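Local coordinates for Exo-beta-1,3-galactanase (Bifidobacterium bifidum, PDB 5FLW), which probably hydrolyses beta-1,3-galactans from their non-reducing ends to release galactose, as an exo-acting glycoside hydrolase of family 43, at residues H100-D105 / L135-G140; Y106-I111 / Q126-W131; H161-A166 / V173-C178. All blocks are in the same frame, centred on the assembly; numbering follows the deposited sequence.

Interaction 1 of 3, residues H100-D105 / L135-G140; sequences HAETPD and LSRDIG
The imidazole of H100 lies against the backbone of R137: R137 CA sits over the ring face, 3.5 Å from its centroid and 10° off the normal, a CH-pi contact. H100 CG stands anti to the backbone N (chi1 168°), which swings the ring onto the 135-140 segment. On the same face R137 O approaches H100 CG to 3.2 Å, though at a poor angle for a bond from ND1. The R137 side chain runs alongside the histidine, with CB 3.5 Å from H100 CE1. Extended from CG to NE, it carries the guanidinium past the ring, the two planes 79° apart. H100 NE2 donates in its ring plane to E102 OE1 (2.7 Å), on the anti side of the carboxylate, tilted from its plane. E102 OE1 also forms a long salt bridge with R137 NE at 3.6 Å, while R137 NH2 bonds Y106 O and E102 OE2 collects the amides of T103, Y108 and A109. A water 2.7 Å from H100 ND1 also bonds D138 OD1, probably as donor; the D138 carboxylate is held by R83 and S190. Consecutive blades of the five-bladed propeller of family 43 meet here without a direct hydrogen bond between the segments. The imidazole, fixed in rotation by in-plane partners at both nitrogens, joins them by face packing and a bridging water, and E102 adds one long charge pair to R137.

Interaction 2 of 3, residues Y106-I111 / Q126-W131; sequences YGYAHI and QTTITW
The H110 ring is overlapped by T130 CG2, which sits 3.5 Å from the ring centroid and 8° off its normal in a CH-pi contact. Y108 CZ lies over the opposite face, so the imidazole is held between a methyl and a phenol ring. In its own plane H110 ND1 donates to Y108 O (2.8 Å), approaching from above the carbonyl plane. Y108 OH in turn shares a hydrogen bond of 2.8 Å with T128 OG1. With chi1 at 70°, T128 OG1 is set between the backbone N and the carbonyl carbon, where it also comes 3.3 Å from H110 CD2. With an alanine at H110, Y108 O is likely to lose this donor, and a gap would probably open between the tyrosine ring and the T130 methyl. These residues mark the open end of the antiparallel hairpin formed by strands 110-116 and 124-129, the third and fourth strands of a four-stranded propeller blade. I111 and I129 are a hydrogen-bonded pair: I111 N reaches I129 O at 3.0 Å, and I129 N returns to I111 O at 2.8 Å. The isoleucine side chains meet through I111 CB and I129 CG1, 4.0 Å apart, and both touch I172 of the following blade.

Interaction 3 of 3, residues H161-A166 / V173-C178; sequences HIYRLA and VEDVAC
Strands 159-165 and 172-179 form the last antiparallel hairpin of one blade of the five-bladed propeller, their pairing interrupted by two classic beta bulges. V176 and A177 both face I162 at one, and V173 and E174 face R164 at the other. I162 O accepts a bond of 2.8 Å from V176 N and a weak one from A177 N. On the side of the sheet carrying H161, Y163, D175 and C178, H161 ND1 donates almost straight (171°) to D175 OD1 at 2.6 Å. The bond lies in the ring plane and meets the syn side of the carboxylate, tilted from that group's plane. A D175 chi1 of -169° turns CG away from the backbone N and carries the carboxylate across to the histidine, while H161 NE2 is bonded to D155. C178 SG packs over one imidazole face, 3.6 Å from its centroid, and Y163 OH lies over the opposite face. On the other side, R164 turns at chi3 (54°) and presents its edge to E174 OE1, with NE at 2.9 Å and NH2 at 3.1 Å in a salt bridge; E174 OE2 accepts from H224. V173 CG2 lies over a face of that guanidinium, 3.9 Å from R164 CZ.

Interaction 1 is the buried one, joining two consecutive blades, whereas interactions 2 and 3 each close the last hairpin of one of those blades and are only partly buried. Interactions 1 and 2 touch: A101 and H110 share a backbone bond between neighbouring strands, and S136 OG packs on I111 CG1. Interaction 3 touches interaction 2 through W131, which rests on Y163 and D175, but not interaction 1, although both reach one sheet. Interaction 1 has no direct hydrogen bond between its segments and relies on ring-face packing, a water and a long charge pair; interaction 2 adds one backbone pair to its packed histidine; interaction 3 is mainly backbone pairing, reinforced by an arginine-glutamate salt bridge.

Interaction 1 of 3, residues H100-D105 / L135-G140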
loop_
_atom_site.group_PDB
_atom_site.type_symbol
_atom_site.label_atom_id
_atom_site.label_comp_id
_atom_site.label_asym_id
_atom_site.label_seq_id
_atom_site.Cartn_x
_atom_site.Cartn_y
_atom_site.Cartn_z
ATOM N N HIS A 100 0.123 -6.530 7.569
ATOM C CA HIS A 100 -0.727 -6.279 8.727
ATOM C C HIS A 100 -1.238 -7.641 9.208
ATOM O O HIS A 100 -2.082 -8.261 8.541
ATOM C CB HIS A 100 -1.851 -5.300 8.363
ATOM C CG HIS A 100 -2.953 -5.192 9.397
ATOM N ND1 HIS A 100 -4.187 -4.637 9.098
ATOM C CD2 HIS A 100 -3.011 -5.548 10.711
ATOM C CE1 HIS A 100 -4.955 -4.673 10.176
ATOM N NE2 HIS A 100 -4.270 -5.220 11.168
ATOM N N ALA A 101 -0.687 -8.134 10.333
ATOM C CA ALA A 101 -1.145 -9.381 10.924
ATOM C C ALA A 101 -2.284 -9.059 11.890
ATOM O O ALA A 101 -2.132 -8.208 12.781
ATOM C CB ALA A 101 0.000 -10.101 11.653
ATOM N N GLU A 102 -3.417 -9.739 11.714
ATOM C CA GLU A 102 -4.640 -9.362 12.402
ATOM C C GLU A 102 -5.388 -10.634 12.798
ATOM O O GLU A 102 -5.086 -11.717 12.298
ATOM C CB GLU A 102 -5.516 -8.453 11.509
ATOM C CG GLU A 102 -6.618 -7.711 12.259
ATOM C CD GLU A 102 -6.088 -7.040 13.509
ATOM O OE1 GLU A 102 -5.539 -5.896 13.428
ATOM O OE2 GLU A 102 -6.205 -7.672 14.568
ATOM N N THR A 103 -6.353 -10.492 13.713
ATOM C CA THR A 103 -7.245 -11.583 14.099
ATOM C C THR A 103 -8.682 -11.195 13.740
ATOM O O THR A 103 -8.971 -10.007 13.548
ATOM C CB THR A 103 -7.140 -11.878 15.615
ATOM O OG1 THR A 103 -7.370 -10.683 16.372
ATOM C CG2 THR A 103 -5.756 -12.437 15.995
ATOM N N PRO A 104 -9.606 -12.168 13.625
ATOM C CA PRO A 104 -10.997 -11.814 13.262
ATOM C C PRO A 104 -11.669 -10.854 14.237
ATOM O O PRO A 104 -12.552 -10.085 13.825
ATOM C CB PRO A 104 -11.706 -13.175 13.208
ATOM C CG PRO A 104 -10.596 -14.134 12.856
ATOM C CD PRO A 104 -9.413 -13.634 13.632
ATOM N N ASP A 105 -11.276 -10.874 15.516
ATOM C CA ASP A 105 -11.806 -9.921 16.491
ATOM C C ASP A 105 -11.166 -8.543 16.360
ATOM O O ASP A 105 -11.625 -7.593 17.017
ATOM C CB ASP A 105 -11.557 -10.439 17.908
ATOM C CG ASP A 105 -10.061 -10.442 18.264
ATOM O OD1 ASP A 105 -9.517 -9.416 18.746
ATOM O OD2 ASP A 105 -9.400 -11.465 18.008
ATOM N N LEU A 135 -1.085 -0.123 18.585
ATOM C CA LEU A 135 -1.809 -0.702 17.462
ATOM C C LEU A 135 -1.142 -0.362 16.140
ATOM O O LEU A 135 -0.782 0.790 15.889
ATOM C CB LEU A 135 -3.213 -0.113 17.410
ATOM C CG LEU A 135 -4.127 -0.335 18.609
ATOM C CD1 LEU A 135 -5.370 0.583 18.551
ATOM C CD2 LEU A 135 -4.507 -1.834 18.719
ATOM N N SER A 136 -1.021 -1.358 15.265
ATOM C CA SER A 136 -0.649 -1.156 13.865
ATOM C C SER A 136 -1.650 -1.911 12.987
ATOM O O SER A 136 -1.819 -3.130 13.138
ATOM C CB SER A 136 0.776 -1.657 13.599
ATOM O OG SER A 136 1.128 -1.468 12.235
ATOM N N ARG A 137 -2.351 -1.191 12.111
ATOM C CA ARG A 137 -3.275 -1.829 11.170
ATOM C C ARG A 137 -2.824 -1.579 9.728
ATOM O O ARG A 137 -1.815 -2.156 9.320
ATOM C CB ARG A 137 -4.717 -1.475 11.514
ATOM C CG ARG A 137 -5.107 -2.092 12.873
ATOM C CD ARG A 137 -6.598 -2.089 13.053
ATOM N NE ARG A 137 -7.066 -2.700 14.296
ATOM C CZ ARG A 137 -7.235 -2.001 15.402
ATOM N NH1 ARG A 137 -6.921 -0.701 15.375
ATOM N NH2 ARG A 137 -7.720 -2.563 16.514
ATOM N N ASP A 138 -3.481 -0.703 8.958
ATOM C CA ASP A 138 -3.021 -0.483 7.579
ATOM C C ASP A 138 -1.570 -0.021 7.565
ATOM O O ASP A 138 -1.147 0.774 8.415
ATOM C CB ASP A 138 -3.831 0.614 6.900
ATOM C CG ASP A 138 -5.199 0.152 6.453
ATOM O OD1 ASP A 138 -5.603 -1.021 6.714
ATOM O OD2 ASP A 138 -5.893 1.011 5.873
ATOM N N ILE A 139 -0.799 -0.537 6.603
ATOM C CA ILE A 139 0.601 -0.179 6.450
ATOM C C ILE A 139 0.891 0.201 4.998
ATOM O O ILE A 139 0.187 -0.206 4.065
ATOM C CB ILE A 139 1.589 -1.290 6.893
ATOM C CG1 ILE A 139 1.322 -2.570 6.091
ATOM C CG2 ILE A 139 1.543 -1.523 8.423
ATOM C CD1 ILE A 139 2.498 -3.531 6.092
ATOM N N GLY A 140 1.966 0.995 4.836
ATOM C CA GLY A 140 2.607 1.213 3.555
ATOM C C GLY A 140 4.104 1.326 3.781
ATOM O O GLY A 140 4.561 1.315 4.921
HETATM O O HOH W 1 -4.794 -3.571 6.721
#

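Interaction 2 of 3, residues Y106-I111 / Q126-W131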
loop_
_atom_site.group_PDB
_atom_site.type_symbol
_atom_site.label_atom_id
_atom_site.label_comp_id
_atom_site.label_asym_id
_atom_site.label_seq_id
_atom_site.Cartn_x
_atom_site.Cartn_y
_atom_site.Cartn_z
ATOM N N TYR A 106 -10.121 -8.416 15.535
ATOM C CA TYR A 106 -9.508 -7.134 15.209
ATOM C C TYR A 106 -8.752 -6.459 16.346
ATOM O O TYR A 106 -8.419 -5.270 16.238
ATOM C CB TYR A 106 -10.511 -6.183 14.565
ATOM C CG TYR A 106 -10.350 -6.208 13.089
ATOM C CD1 TYR A 106 -10.930 -7.200 12.304
ATOM C CD2 TYR A 106 -9.548 -5.234 12.477
ATOM C CE1 TYR A 106 -10.732 -7.193 10.938
ATOM C CE2 TYR A 106 -9.327 -5.224 11.145
ATOM C CZ TYR A 106 -9.912 -6.194 10.369
ATOM O OH TYR A 106 -9.686 -6.141 9.009
ATOM N N GLY A 107 -8.392 -7.203 17.381
ATOM C CA GLY A 107 -7.642 -6.701 18.508
ATOM C C GLY A 107 -6.149 -6.899 18.451
ATOM O O GLY A 107 -5.454 -6.418 19.353
ATOM N N TYR A 108 -5.615 -7.584 17.435
ATOM C CA TYR A 108 -4.189 -7.921 17.457
ATOM C C TYR A 108 -3.295 -6.796 16.942
ATOM O O TYR A 108 -2.316 -6.412 17.606
ATOM C CB TYR A 108 -3.937 -9.201 16.686
ATOM C CG TYR A 108 -2.530 -9.780 16.820
ATOM C CD1 TYR A 108 -2.005 -10.126 18.078
ATOM C CD2 TYR A 108 -1.746 -10.053 15.677
ATOM C CE1 TYR A 108 -0.725 -10.717 18.195
ATOM C CE2 TYR A 108 -0.467 -10.639 15.783
ATOM C CZ TYR A 108 0.030 -10.963 17.051
ATOM O OH TYR A 108 1.278 -11.547 17.213
ATOM N N ALA A 109 -3.566 -6.328 15.722
ATOM C CA ALA A 109 -2.985 -5.098 15.196
ATOM C C ALA A 109 -1.445 -5.101 15.276
ATOM O O ALA A 109 -0.820 -4.240 15.911
ATOM C CB ALA A 109 -3.616 -3.887 15.886
ATOM N N HIS A 110 -0.826 -6.067 14.590
ATOM C CA HIS A 110 0.632 -6.161 14.529
ATOM C C HIS A 110 1.133 -5.998 13.091
ATOM O O HIS A 110 0.368 -6.069 12.120
ATOM C CB HIS A 110 1.122 -7.535 15.007
ATOM C CG HIS A 110 1.283 -7.663 16.493
ATOM N ND1 HIS A 110 0.266 -7.381 17.380
ATOM C CD2 HIS A 110 2.322 -8.111 17.239
ATOM C CE1 HIS A 110 0.681 -7.631 18.613
ATOM N NE2 HIS A 110 1.930 -8.055 18.556
ATOM N N ILE A 111 2.458 -5.819 12.973
ATOM C CA ILE A 111 3.181 -5.944 11.708
ATOM C C ILE A 111 3.855 -7.314 11.706
ATOM O O ILE A 111 4.563 -7.659 12.661
ATOM C CB ILE A 111 4.260 -4.845 11.572
ATOM C CG1 ILE A 111 3.637 -3.433 11.619
ATOM C CG2 ILE A 111 5.090 -5.047 10.293
ATOM C CD1 ILE A 111 4.611 -2.274 11.878
ATOM N N GLN A 126 9.019 -14.575 9.875
ATOM C CA GLN A 126 9.887 -14.478 11.053
ATOM C C GLN A 126 9.180 -13.964 12.306
ATOM O O GLN A 126 8.921 -14.746 13.224
ATOM C CB GLN A 126 11.171 -13.701 10.741
ATOM C CG GLN A 126 11.972 -14.410 9.666
ATOM C CD GLN A 126 13.404 -13.936 9.532
ATOM O OE1 GLN A 126 13.736 -12.795 9.832
ATOM N NE2 GLN A 126 14.255 -14.820 9.023
ATOM N N THR A 127 8.842 -12.683 12.371
ATOM C CA THR A 127 8.381 -12.064 13.608
ATOM C C THR A 127 7.011 -11.404 13.416
ATOM O O THR A 127 6.575 -11.109 12.291
ATOM C CB THR A 127 9.362 -10.932 14.051
ATOM O OG1 THR A 127 9.530 -9.996 12.967
ATOM C CG2 THR A 127 10.730 -11.482 14.523
ATOM N N THR A 128 6.342 -11.130 14.539
ATOM C CA THR A 128 5.356 -10.057 14.578
ATOM C C THR A 128 5.889 -9.016 15.554
ATOM O O THR A 128 6.550 -9.364 16.542
ATOM C CB THR A 128 3.919 -10.481 14.931
ATOM O OG1 THR A 128 3.869 -10.875 16.304
ATOM C CG2 THR A 128 3.443 -11.607 14.044
ATOM N N ILE A 129 5.681 -7.728 15.221
ATOM C CA ILE A 129 6.239 -6.633 15.997
ATOM C C ILE A 129 5.213 -5.516 16.135
ATOM O O ILE A 129 4.287 -5.378 15.327
ATOM C CB ILE A 129 7.546 -6.074 15.358
ATOM C CG1 ILE A 129 7.265 -5.207 14.110
ATOM C CG2 ILE A 129 8.568 -7.239 15.072
ATOM C CD1 ILE A 129 8.546 -4.626 13.443
ATOM N N THR A 130 5.413 -4.701 17.173
ATOM C CA THR A 130 4.734 -3.417 17.343
ATOM C C THR A 130 5.791 -2.422 17.803
ATOM O O THR A 130 6.851 -2.815 18.282
ATOM C CB THR A 130 3.604 -3.441 18.414
ATOM O OG1 THR A 130 4.183 -3.420 19.723
ATOM C CG2 THR A 130 2.731 -4.660 18.297
ATOM N N TRP A 131 5.495 -1.123 17.652
ATOM C CA TRP A 131 6.264 -0.082 18.336
ATOM C C TRP A 131 5.597 0.172 19.687
ATOM O O TRP A 131 4.439 0.593 19.735
ATOM C CB TRP A 131 6.302 1.200 17.500
ATOM C CG TRP A 131 7.085 2.319 18.133
ATOM C CD1 TRP A 131 6.580 3.432 18.756
ATOM C CD2 TRP A 131 8.519 2.448 18.192
ATOM N NE1 TRP A 131 7.611 4.246 19.192
ATOM C CE2 TRP A 131 8.810 3.666 18.851
ATOM C CE3 TRP A 131 9.574 1.663 17.740
ATOM C CZ2 TRP A 131 10.122 4.102 19.077
ATOM C CZ3 TRP A 131 10.878 2.095 17.970
ATOM C CH2 TRP A 131 11.139 3.295 18.640
#

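Interaction 3 of 3, residues H161-A166 / V173-C178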
loop_
_atom_site.group_PDB
_atom_site.type_symbol
_atom_site.label_atom_id
_atom_site.label_comp_id
_atom_site.label_asym_id
_atom_site.label_seq_id
_atom_site.Cartn_x
_atom_site.Cartn_y
_atom_site.Cartn_z
ATOM N N HIS A 161 1.620 6.684 11.836
ATOM C CA HIS A 161 3.051 6.832 12.058
ATOM C C HIS A 161 3.819 6.706 10.752
ATOM O O HIS A 161 3.437 5.953 9.849
ATOM C CB HIS A 161 3.598 5.730 12.973
ATOM C CG HIS A 161 2.995 5.700 14.343
ATOM N ND1 HIS A 161 3.621 6.238 15.447
ATOM C CD2 HIS A 161 1.833 5.169 14.792
ATOM C CE1 HIS A 161 2.869 6.044 16.518
ATOM N NE2 HIS A 161 1.771 5.410 16.146
ATOM N N ILE A 162 4.951 7.396 10.699
ATOM C CA ILE A 162 6.073 7.047 9.834
ATOM C C ILE A 162 7.140 6.483 10.762
ATOM O O ILE A 162 7.630 7.190 11.654
ATOM C CB ILE A 162 6.616 8.265 9.066
ATOM C CG1 ILE A 162 5.515 8.903 8.191
ATOM C CG2 ILE A 162 7.846 7.859 8.253
ATOM C CD1 ILE A 162 5.914 10.179 7.476
ATOM N N TYR A 163 7.458 5.198 10.601
ATOM C CA TYR A 163 8.460 4.516 11.411
ATOM C C TYR A 163 9.709 4.273 10.570
ATOM O O TYR A 163 9.608 3.751 9.453
ATOM C CB TYR A 163 7.932 3.154 11.834
ATOM C CG TYR A 163 6.854 3.143 12.890
ATOM C CD1 TYR A 163 7.020 3.829 14.107
ATOM C CD2 TYR A 163 5.696 2.380 12.708
ATOM C CE1 TYR A 163 6.028 3.771 15.097
ATOM C CE2 TYR A 163 4.708 2.331 13.677
ATOM C CZ TYR A 163 4.881 3.012 14.863
ATOM O OH TYR A 163 3.901 2.958 15.813
ATOM N N ARG A 164 10.879 4.611 11.106
ATOM C CA ARG A 164 12.127 4.320 10.410
ATOM C C ARG A 164 12.601 2.911 10.768
ATOM O O ARG A 164 12.585 2.525 11.939
ATOM C CB ARG A 164 13.215 5.350 10.714
ATOM C CG ARG A 164 14.510 5.157 9.906
ATOM C CD ARG A 164 15.429 6.357 9.998
ATOM N NE ARG A 164 15.722 6.719 11.392
ATOM C CZ ARG A 164 16.797 6.326 12.080
ATOM N NH1 ARG A 164 17.712 5.551 11.500
ATOM N NH2 ARG A 164 16.975 6.723 13.346
ATOM N N LEU A 165 13.025 2.161 9.749
ATOM C CA LEU A 165 13.507 0.805 9.942
ATOM C C LEU A 165 14.988 0.815 10.316
ATOM O O LEU A 165 15.753 1.713 9.919
ATOM C CB LEU A 165 13.353 0.021 8.636
ATOM C CG LEU A 165 11.910 -0.203 8.171
ATOM C CD1 LEU A 165 11.845 -0.561 6.674
ATOM C CD2 LEU A 165 11.271 -1.306 8.999
ATOM N N ALA A 166 15.393 -0.235 11.039
ATOM C CA ALA A 166 16.803 -0.534 11.235
ATOM C C ALA A 166 17.465 -0.761 9.875
ATOM O O ALA A 166 16.795 -1.001 8.857
ATOM C CB ALA A 166 16.935 -1.808 12.070
ATOM N N VAL A 173 13.190 1.461 14.521
ATOM C CA VAL A 173 14.117 2.127 15.431
ATOM C C VAL A 173 13.718 3.565 15.754
ATOM O O VAL A 173 14.330 4.171 16.647
ATOM C CB VAL A 173 15.592 2.063 14.938
ATOM C CG1 VAL A 173 16.068 0.603 14.735
ATOM C CG2 VAL A 173 15.805 2.891 13.680
ATOM N N GLU A 174 12.707 4.131 15.086
ATOM C CA GLU A 174 12.337 5.512 15.365
ATOM C C GLU A 174 10.888 5.778 14.977
ATOM O O GLU A 174 10.437 5.367 13.905
ATOM C CB GLU A 174 13.251 6.509 14.638
ATOM C CG GLU A 174 12.987 7.946 15.035
ATOM C CD GLU A 174 13.613 8.944 14.094
ATOM O OE1 GLU A 174 14.441 8.535 13.246
ATOM O OE2 GLU A 174 13.271 10.139 14.199
ATOM N N ASP A 175 10.176 6.480 15.856
ATOM C CA ASP A 175 8.827 6.987 15.556
ATOM C C ASP A 175 9.050 8.380 14.954
ATOM O O ASP A 175 9.213 9.372 15.665
ATOM C CB ASP A 175 7.972 6.964 16.826
ATOM C CG ASP A 175 6.486 7.225 16.584
ATOM O OD1 ASP A 175 6.017 7.231 15.420
ATOM O OD2 ASP A 175 5.770 7.362 17.599
ATOM N N VAL A 176 9.134 8.418 13.614
ATOM C CA VAL A 176 9.555 9.633 12.903
ATOM C C VAL A 176 8.474 10.705 12.980
ATOM O O VAL A 176 8.764 11.902 13.172
ATOM C CB VAL A 176 9.901 9.295 11.435
ATOM C CG1 VAL A 176 10.092 10.558 10.600
ATOM C CG2 VAL A 176 11.125 8.435 11.357
ATOM N N ALA A 177 7.216 10.296 12.797
ATOM C CA ALA A 177 6.067 11.189 12.787
ATOM C C ALA A 177 4.838 10.375 13.163
ATOM O O ALA A 177 4.795 9.155 12.964
ATOM C CB ALA A 177 5.850 11.836 11.404
ATOM N N CYS A 178 3.846 11.069 13.732
ATOM C CA CYS A 178 2.559 10.442 14.001
ATOM C C CYS A 178 1.507 11.522 13.777
ATOM O O CYS A 178 1.401 12.462 14.576
ATOM C CB CYS A 178 2.504 9.864 15.415
ATOM S SG CYS A 178 0.983 8.919 15.702
#